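Local atomic coordinates of protein-tyrosine-phosphatase PTP1 (Arabidopsis thaliana, PDB entry 6KRW), a protein that removes phosphate from phosphotyrosine in proteins, including the MAP kinase MPK6, and together with MKP1 modulates plant defence responses. Residues Thr136-Asn141 against Cys147-Gln152; Thr175-Arg180 against Val216-Lys221. All blocks are in the same frame, centred on the assembly; numbering follows the deposited sequence.

Interaction 1 of 2, residues Thr136-Asn141 against Cys147-Gln152; sequences TRLVDN and CGDYFQ
Leu138 reaches over the backbone of Cys147 and Gly148 to the side chain of Asp149, carrying most of the apolar contact. With CG anti to the carbonyl carbon (chi1 -60°), its CB passes the carbonyl oxygen of Cys147 at 3.6 Å, and CG lies a little farther from the same oxygen. The chain then forks. CD2 comes down on the peptide, 3.2 Å from Cys147 O, and also meets Gly148 O and Cys147 CB; it approaches Phe151 CE1 obliquely at 4.4 Å. The other methyl, Leu138 CD1, lies 4.0 Å from Asp149 CB. It ends near the side-chain amide of Gln152. At the backbone of the same leucine, Cys147 N donates to Leu138 O at 3.3 Å (146° at the hydrogen), the donor tilted 26° from the carbonyl plane. Both segments belong to the long loop between strands 131-134 and 158-160 of the tyrosine phosphatase domain, folded back on itself close to the catalytic centre: Thr136 CG2, which touches Cys147 CB, belongs to a side chain about 4 Å from that of the nucleophile Cys237. Past the leucine's tip, Asp149 closes an Asx turn, its OD1 accepting from Phe151 N and, on the syn lone pair, from Gln152 N at 2.9 Å. OD2 is met from above the carboxylate plane by Gln152 NE2 (2.8 Å), a third bond that ties the carboxylate to the turn.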
ATOM      1  N   THR A 136      -9.241  -4.062   1.772  1.00 29.89           N
ATOM      2  CA  THR A 136     -10.686  -3.781   1.640  1.00 29.94           C
ATOM      3  C   THR A 136     -11.416  -5.104   1.359  1.00 52.04           C
ATOM      4  O   THR A 136     -10.785  -5.989   0.850  1.00213.94           O
ATOM      5  CB  THR A 136     -10.959  -2.798   0.494  1.00 29.65           C
ATOM      6  OG1 THR A 136     -12.333  -2.419   0.372  1.00 30.42           O
ATOM      7  CG2 THR A 136     -10.469  -3.302  -0.842  1.00 28.72           C
ATOM      8  N   ARG A 137     -12.700  -5.051   1.640  1.00 31.88           N
ATOM      9  CA  ARG A 137     -13.672  -6.012   1.079  1.00 35.77           C
ATOM     10  C   ARG A 137     -14.012  -5.586  -0.342  1.00 42.74           C
ATOM     11  O   ARG A 137     -13.831  -4.399  -0.681  1.00 36.38           O
ATOM     12  CB  ARG A 137     -14.952  -6.064   1.927  1.00 33.53           C
ATOM     13  CG  ARG A 137     -14.723  -6.512   3.359  1.00 32.88           C
ATOM     14  CD  ARG A 137     -16.065  -6.548   4.092  1.00 39.97           C
ATOM     15  NE  ARG A 137     -15.917  -6.974   5.461  1.00 36.52           N
ATOM     16  CZ  ARG A 137     -16.969  -7.243   6.261  1.00 44.81           C
ATOM     17  NH1 ARG A 137     -18.195  -6.955   5.854  1.00 37.99           N
ATOM     18  NH2 ARG A 137     -16.783  -7.710   7.486  1.00 38.53           N
ATOM     19  N   LEU A 138     -14.526  -6.525  -1.134  1.00 37.06           N
ATOM     20  CA  LEU A 138     -15.084  -6.162  -2.460  1.00 37.79           C
ATOM     21  C   LEU A 138     -16.284  -5.226  -2.282  1.00 32.31           C
ATOM     22  O   LEU A 138     -16.468  -4.331  -3.095  1.00 36.76           O
ATOM     23  CB  LEU A 138     -15.438  -7.445  -3.227  1.00 37.65           C
ATOM     24  CG  LEU A 138     -14.271  -8.401  -3.507  1.00 36.23           C
ATOM     25  CD1 LEU A 138     -14.764  -9.685  -4.161  1.00 47.99           C
ATOM     26  CD2 LEU A 138     -13.192  -7.751  -4.362  1.00 42.71           C
ATOM     27  N   VAL A 139     -17.188  -5.526  -1.325  1.00 39.94           N
ATOM     28  CA  VAL A 139     -18.439  -4.725  -1.135  1.00 41.24           C
ATOM     29  C   VAL A 139     -18.597  -4.389   0.344  1.00 36.72           C
ATOM     30  O   VAL A 139     -18.348  -5.267   1.165  1.00 51.14           O
ATOM     31  CB  VAL A 139     -19.680  -5.481  -1.642  1.00 62.62           C
ATOM     32  CG1 VAL A 139     -20.930  -4.600  -1.607  1.00 53.79           C
ATOM     33  CG2 VAL A 139     -19.440  -6.061  -3.029  1.00 65.65           C
ATOM     34  N   ASP A 140     -19.035  -3.173   0.662  1.00 43.59           N
ATOM     35  CA  ASP A 140     -19.165  -2.753   2.082  1.00 58.73           C
ATOM     36  C   ASP A 140     -20.568  -3.145   2.555  1.00 57.47           C
ATOM     37  O   ASP A 140     -21.356  -3.690   1.739  1.00 38.90           O
ATOM     38  CB  ASP A 140     -18.864  -1.267   2.283  1.00 72.70           C
ATOM     39  CG  ASP A 140     -19.959  -0.300   1.849  1.00 99.18           C
ATOM     40  OD1 ASP A 140     -21.003  -0.747   1.311  1.00146.46           O
ATOM     41  OD2 ASP A 140     -19.758   0.909   2.065  1.00 97.60           O
ATOM     42  N   ASN A 141     -20.903  -2.843   3.805  1.00 68.54           N
ATOM     43  CA  ASN A 141     -22.219  -3.302   4.343  1.00 80.91           C
ATOM     44  C   ASN A 141     -23.364  -2.375   3.916  1.00 61.70           C
ATOM     45  O   ASN A 141     -24.534  -2.801   4.032  1.00 78.32           O
ATOM     46  CB  ASN A 141     -22.151  -3.453   5.853  1.00 43.33           C
ATOM     47  CG  ASN A 141     -21.366  -4.684   6.252  1.00 36.58           C
ATOM     48  OD1 ASN A 141     -21.299  -5.647   5.484  1.00 39.30           O
ATOM     49  ND2 ASN A 141     -20.791  -4.677   7.449  1.00 43.90           N
ATOM     50  N   CYS A 147     -14.123  -2.695  -4.704  1.00 39.53           N
ATOM     51  CA  CYS A 147     -13.003  -3.314  -5.447  1.00 37.96           C
ATOM     52  C   CYS A 147     -13.511  -4.480  -6.297  1.00 37.63           C
ATOM     53  O   CYS A 147     -14.364  -5.207  -5.839  1.00 40.60           O
ATOM     54  CB  CYS A 147     -11.937  -3.812  -4.496  1.00 28.54           C
ATOM     55  SG  CYS A 147     -10.503  -4.527  -5.333  0.85 28.08           S
ATOM     56  N   GLY A 148     -13.002  -4.659  -7.499  1.00 34.40           N
ATOM     57  CA  GLY A 148     -13.481  -5.752  -8.354  1.00 33.30           C
ATOM     58  C   GLY A 148     -12.757  -7.041  -8.034  1.00 47.08           C
ATOM     59  O   GLY A 148     -11.646  -6.993  -7.482  1.00 35.59           O
ATOM     60  N   ASP A 149     -13.382  -8.185  -8.312  1.00 61.07           N
ATOM     61  CA  ASP A 149     -12.727  -9.493  -8.078  1.00 62.98           C
ATOM     62  C   ASP A 149     -11.740  -9.786  -9.209  1.00 45.76           C
ATOM     63  O   ASP A 149     -12.141 -10.246 -10.273  1.00 36.01           O
ATOM     64  CB  ASP A 149     -13.766 -10.611  -7.944  1.00 63.35           C
ATOM     65  CG  ASP A 149     -13.163 -11.976  -7.677  1.00 70.61           C
ATOM     66  OD1 ASP A 149     -11.934 -12.110  -7.748  1.00 47.41           O
ATOM     67  OD2 ASP A 149     -13.966 -12.930  -7.451  1.00 55.76           O
ATOM     68  N   TYR A 150     -10.476  -9.458  -8.982  1.00 35.43           N
ATOM     69  CA  TYR A 150      -9.416  -9.673  -9.984  1.00 32.63           C
ATOM     70  C   TYR A 150      -8.576 -10.883  -9.606  1.00 30.91           C
ATOM     71  O   TYR A 150      -7.593 -11.111 -10.295  1.00 33.66           O
ATOM     72  CB  TYR A 150      -8.558  -8.395 -10.064  1.00 33.29           C
ATOM     73  CG  TYR A 150      -7.800  -8.033  -8.799  1.00 26.14           C
ATOM     74  CD1 TYR A 150      -6.553  -8.562  -8.538  1.00 28.15           C
ATOM     75  CD2 TYR A 150      -8.376  -7.235  -7.823  1.00 32.08           C
ATOM     76  CE1 TYR A 150      -5.892  -8.299  -7.347  1.00 28.87           C
ATOM     77  CE2 TYR A 150      -7.738  -6.970  -6.618  1.00 31.42           C
ATOM     78  CZ  TYR A 150      -6.492  -7.512  -6.382  1.00 28.11           C
ATOM     79  OH  TYR A 150      -5.818  -7.304  -5.216  1.00 26.58           O
ATOM     80  N   PHE A 151      -8.991 -11.705  -8.627  1.00 32.42           N
ATOM     81  CA  PHE A 151      -8.028 -12.725  -8.132  1.00 33.37           C
ATOM     82  C   PHE A 151      -8.663 -14.083  -7.797  1.00 45.29           C
ATOM     83  O   PHE A 151      -7.897 -15.055  -7.678  1.00 39.33           O
ATOM     84  CB  PHE A 151      -7.260 -12.192  -6.925  1.00 31.50           C
ATOM     85  CG  PHE A 151      -8.149 -11.728  -5.802  1.00 37.38           C
ATOM     86  CD1 PHE A 151      -8.554 -10.405  -5.741  1.00 31.58           C
ATOM     87  CD2 PHE A 151      -8.560 -12.591  -4.798  1.00 38.62           C
ATOM     88  CE1 PHE A 151      -9.369  -9.948  -4.718  1.00 34.75           C
ATOM     89  CE2 PHE A 151      -9.364 -12.129  -3.772  1.00 36.69           C
ATOM     90  CZ  PHE A 151      -9.791 -10.822  -3.737  1.00 36.12           C
ATOM     91  N   GLN A 152      -9.974 -14.200  -7.629  1.00 41.57           N
ATOM     92  CA  GLN A 152     -10.560 -15.504  -7.244  1.00 67.80           C
ATOM     93  C   GLN A 152     -10.756 -16.354  -8.497  1.00 64.09           C
ATOM     94  O   GLN A 152     -11.238 -15.833  -9.499  1.00 43.34           O
ATOM     95  CB  GLN A 152     -11.866 -15.269  -6.497  1.00 59.94           C
ATOM     96  CG  GLN A 152     -11.673 -14.571  -5.155  1.00 63.56           C
ATOM     97  CD  GLN A 152     -12.932 -14.595  -4.325  1.00 67.29           C
ATOM     98  OE1 GLN A 152     -13.027 -15.316  -3.330  1.00 76.49           O
ATOM     99  NE2 GLN A 152     -13.925 -13.827  -4.749  1.00 39.80           N
TER

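Interaction 2 of 2, residues Thr175-Arg180 against Val216-Lys221; sequences TSLMLR and VREILK
Thr175 OG1 donates a very short hydrogen bond, 2.5 Å, to Glu218 OE1, joining the turn ahead of strand 178-186 to helix 214-223. The threonine approaches with both branches: CG2 also lies 3.1 Å from Glu218 OE1, so this oxygen is flanked by hydroxyl and methyl. Alongside the polar pair, Leu177 and Glu218 run past each other in opposite directions, CD1 of the leucine lying 3.9 Å from Glu218 CG and 3.6 Å from Glu218 OE2. The other methyl crosses to the neighbouring helix residue, Leu177 CD2 meeting Ile219 CG1 at 3.7 Å.

Glu218 can span this distance because CG stands anti to its backbone N (chi1 -175°) and the chain continues extended, carrying the carboxylate out to the Thr175 hydroxyl. Its second oxygen, OE2, is engaged by Arg222 one helical turn on, a salt bridge that would be expected to steady the carboxylate's rotation and balance its charge. On the turn side, Thr173 OG1 is hydrogen-bonded to Thr175 OG1 and accepts from Leu177 N, fixing the loop that presents both residues. Replacing Glu218 by an alanine would probably leave the Thr175 hydroxyl without its helix acceptor, deprive Arg222 of a charge partner and uncover one flank of Leu177. Farther in, Ile219 packs on Tyr247 of helix 242-259 and on Ile199 of strand 194-200. Through Ile199 helix 214-223 rests on the central sheet of the classical tyrosine phosphatase domain, and the turn leading into strand 178-186 meets the helix at this side.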
ATOM      1  N   THR A 175      -5.415 -14.166  12.639  1.00 44.33           N
ATOM      2  CA  THR A 175      -5.712 -12.711  12.709  1.00 41.27           C
ATOM      3  C   THR A 175      -6.616 -12.233  11.562  1.00 42.99           C
ATOM      4  O   THR A 175      -6.729 -11.017  11.412  1.00 36.72           O
ATOM      5  CB  THR A 175      -4.388 -11.938  12.722  1.00 40.94           C
ATOM      6  OG1 THR A 175      -3.609 -12.371  11.607  1.00 44.25           O
ATOM      7  CG2 THR A 175      -3.593 -12.192  13.980  1.00 47.28           C
ATOM      8  N   SER A 176      -7.230 -13.152  10.804  1.00 43.40           N
ATOM      9  CA  SER A 176      -8.206 -12.934   9.699  1.00 51.84           C
ATOM     10  C   SER A 176      -7.521 -12.606   8.375  1.00 45.12           C
ATOM     11  O   SER A 176      -8.259 -12.310   7.445  1.00 46.43           O
ATOM     12  CB  SER A 176      -9.325 -11.944   9.979  1.00 57.95           C
ATOM     13  OG  SER A 176      -9.806 -12.062  11.308  1.00 69.51           O
ATOM     14  N   LEU A 177      -6.204 -12.740   8.249  1.00 37.38           N
ATOM     15  CA  LEU A 177      -5.608 -12.519   6.909  1.00 34.38           C
ATOM     16  C   LEU A 177      -5.939 -13.711   6.010  1.00 47.59           C
ATOM     17  O   LEU A 177      -5.986 -14.806   6.509  1.00 46.67           O
ATOM     18  CB  LEU A 177      -4.101 -12.368   7.063  1.00 37.65           C
ATOM     19  CG  LEU A 177      -3.650 -11.186   7.908  1.00 35.43           C
ATOM     20  CD1 LEU A 177      -2.127 -11.163   7.950  1.00 34.01           C
ATOM     21  CD2 LEU A 177      -4.186  -9.856   7.352  1.00 32.74           C
ATOM     22  N   MET A 178      -6.085 -13.447   4.714  1.00 36.81           N
ATOM     23  CA  MET A 178      -6.224 -14.465   3.644  1.00 45.83           C
ATOM     24  C   MET A 178      -4.994 -14.398   2.761  1.00 57.51           C
ATOM     25  O   MET A 178      -4.703 -13.276   2.238  1.00 42.94           O
ATOM     26  CB  MET A 178      -7.489 -14.243   2.828  1.00 51.80           C
ATOM     27  CG  MET A 178      -8.730 -14.754   3.501  1.00 67.33           C
ATOM     28  SD  MET A 178     -10.212 -14.255   2.624  0.80 53.24           S
ATOM     29  CE  MET A 178     -10.309 -12.524   3.095  1.00 67.22           C
ATOM     30  N   LEU A 179      -4.195 -15.443   2.759  1.00 58.86           N
ATOM     31  CA  LEU A 179      -2.958 -15.585   1.982  1.00 62.15           C
ATOM     32  C   LEU A 179      -3.224 -16.409   0.740  1.00 50.19           C
ATOM     33  O   LEU A 179      -3.548 -17.538   0.904  1.00 74.48           O
ATOM     34  CB  LEU A 179      -1.852 -16.169   2.853  1.00 77.68           C
ATOM     35  CG  LEU A 179      -1.719 -15.574   4.251  1.00 83.63           C
ATOM     36  CD1 LEU A 179      -0.673 -16.333   5.044  1.00147.59           C
ATOM     37  CD2 LEU A 179      -1.357 -14.092   4.209  1.00 66.81           C
ATOM     38  N   ARG A 180      -3.047 -15.828  -0.438  1.00 55.41           N
ATOM     39  CA  ARG A 180      -3.198 -16.529  -1.723  1.00 72.74           C
ATOM     40  C   ARG A 180      -1.884 -16.491  -2.483  1.00 56.13           C
ATOM     41  O   ARG A 180      -1.450 -15.402  -2.842  1.00 73.69           O
ATOM     42  CB  ARG A 180      -4.312 -15.931  -2.561  1.00 62.28           C
ATOM     43  CG  ARG A 180      -5.689 -15.962  -1.931  1.00 46.98           C
ATOM     44  CD  ARG A 180      -6.703 -15.293  -2.824  1.00 48.10           C
ATOM     45  NE  ARG A 180      -8.092 -15.488  -2.421  1.00 44.72           N
ATOM     46  CZ  ARG A 180      -8.773 -14.712  -1.569  1.00 54.94           C
ATOM     47  NH1 ARG A 180      -8.208 -13.677  -0.965  1.00 55.31           N
ATOM     48  NH2 ARG A 180     -10.042 -14.979  -1.318  1.00 57.78           N
ATOM     49  N   VAL A 216      -2.850  -5.949  11.169  1.00 25.44           N
ATOM     50  CA  VAL A 216      -2.012  -5.076  10.295  1.00 24.89           C
ATOM     51  C   VAL A 216      -0.528  -5.322  10.580  1.00 25.63           C
ATOM     52  O   VAL A 216       0.274  -5.421   9.623  1.00 27.80           O
ATOM     53  CB  VAL A 216      -2.425  -3.617  10.495  1.00 25.15           C
ATOM     54  CG1 VAL A 216      -1.431  -2.715   9.782  1.00 27.75           C
ATOM     55  CG2 VAL A 216      -3.800  -3.361   9.942  1.00 28.54           C
ATOM     56  N   ARG A 217      -0.151  -5.484  11.840  1.00 25.72           N
ATOM     57  CA  ARG A 217       1.266  -5.775  12.160  1.00 27.11           C
ATOM     58  C   ARG A 217       1.662  -7.164  11.651  1.00 31.12           C
ATOM     59  O   ARG A 217       2.828  -7.338  11.288  1.00 29.71           O
ATOM     60  CB  ARG A 217       1.521  -5.566  13.651  1.00 32.09           C
ATOM     61  CG  ARG A 217       1.522  -4.094  14.029  1.00 28.97           C
ATOM     62  CD  ARG A 217       1.907  -3.835  15.466  1.00 34.15           C
ATOM     63  NE  ARG A 217       1.098  -4.574  16.412  1.00 35.94           N
ATOM     64  CZ  ARG A 217       1.492  -5.639  17.095  1.00 35.83           C
ATOM     65  NH1 ARG A 217       2.706  -6.139  16.928  1.00 42.55           N
ATOM     66  NH2 ARG A 217       0.666  -6.197  17.955  1.00 43.99           N
ATOM     67  N   GLU A 218       0.745  -8.135  11.620  1.00 29.63           N
ATOM     68  CA  GLU A 218       1.117  -9.443  11.043  1.00 33.14           C
ATOM     69  C   GLU A 218       1.468  -9.288   9.557  1.00 29.27           C
ATOM     70  O   GLU A 218       2.385  -9.976   9.088  1.00 31.98           O
ATOM     71  CB  GLU A 218      -0.003 -10.452  11.273  1.00 35.94           C
ATOM     72  CG  GLU A 218       0.398 -11.827  10.797  1.00 48.93           C
ATOM     73  CD  GLU A 218      -0.597 -12.936  11.087  1.00 64.51           C
ATOM     74  OE1 GLU A 218      -1.234 -12.905  12.145  1.00 40.24           O
ATOM     75  OE2 GLU A 218      -0.804 -13.696  10.176  1.00 47.43           O
ATOM     76  N   ILE A 219       0.764  -8.425   8.829  1.00 29.15           N
ATOM     77  CA  ILE A 219       1.139  -8.191   7.402  1.00 27.66           C
ATOM     78  C   ILE A 219       2.598  -7.725   7.359  1.00 29.01           C
ATOM     79  O   ILE A 219       3.391  -8.287   6.604  1.00 28.09           O
ATOM     80  CB  ILE A 219       0.212  -7.162   6.749  1.00 26.72           C
ATOM     81  CG1 ILE A 219      -1.255  -7.590   6.778  1.00 29.39           C
ATOM     82  CG2 ILE A 219       0.695  -6.830   5.333  1.00 25.69           C
ATOM     83  CD1 ILE A 219      -2.223  -6.538   6.302  1.00 26.38           C
ATOM     84  N   LEU A 220       2.955  -6.753   8.194  1.00 28.38           N
ATOM     85  CA  LEU A 220       4.351  -6.251   8.179  1.00 26.27           C
ATOM     86  C   LEU A 220       5.319  -7.363   8.578  1.00 29.27           C
ATOM     87  O   LEU A 220       6.379  -7.514   7.940  1.00 27.45           O
ATOM     88  CB  LEU A 220       4.457  -5.046   9.121  1.00 27.83           C
ATOM     89  CG  LEU A 220       5.872  -4.526   9.361  1.00 28.01           C
ATOM     90  CD1 LEU A 220       6.528  -4.125   8.036  1.00 29.78           C
ATOM     91  CD2 LEU A 220       5.848  -3.341  10.321  1.00 28.95           C
ATOM     92  N   LYS A 221       4.955  -8.162   9.584  1.00 29.15           N
ATOM     93  CA  LYS A 221       5.854  -9.246  10.036  1.00 35.33           C
ATOM     94  C   LYS A 221       6.090 -10.250   8.901  1.00 38.26           C
ATOM     95  O   LYS A 221       7.249 -10.712   8.745  1.00 40.93           O
ATOM     96  CB  LYS A 221       5.255  -9.931  11.252  1.00 35.68           C
ATOM     97  CG  LYS A 221       5.243  -9.076  12.504  1.00 32.52           C
ATOM     98  CD  LYS A 221       4.557  -9.766  13.672  1.00 42.60           C
ATOM     99  CE  LYS A 221       4.377  -8.851  14.870  1.00 41.15           C
ATOM    100  NZ  LYS A 221       5.675  -8.430  15.452  1.00 39.71           N
TER

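Overall arrangement
Interaction 1 closes before interaction 2 opens along the chain, and their centres lie about 17 Å apart within a single phosphatase domain. The first is a contact within one loop; the second joins the turn before strand 178-186 to helix 214-223. Both adjoin the mixed central sheet, in which strand 194-200 separates 131-134 from 178-186. They meet directly where Arg180 packs against Phe151, its NH1 3.4 Å from Phe151 CE2, and against Gln152. Gln200 of strand 194-200 links them too, its NE2 bonding Thr136 O and its OE1 Arg180 NH1. Interaction 1 borders the catalytic site, whereas Ile219 of interaction 2 stays about 11 Å from Cys237, side chain to side chain.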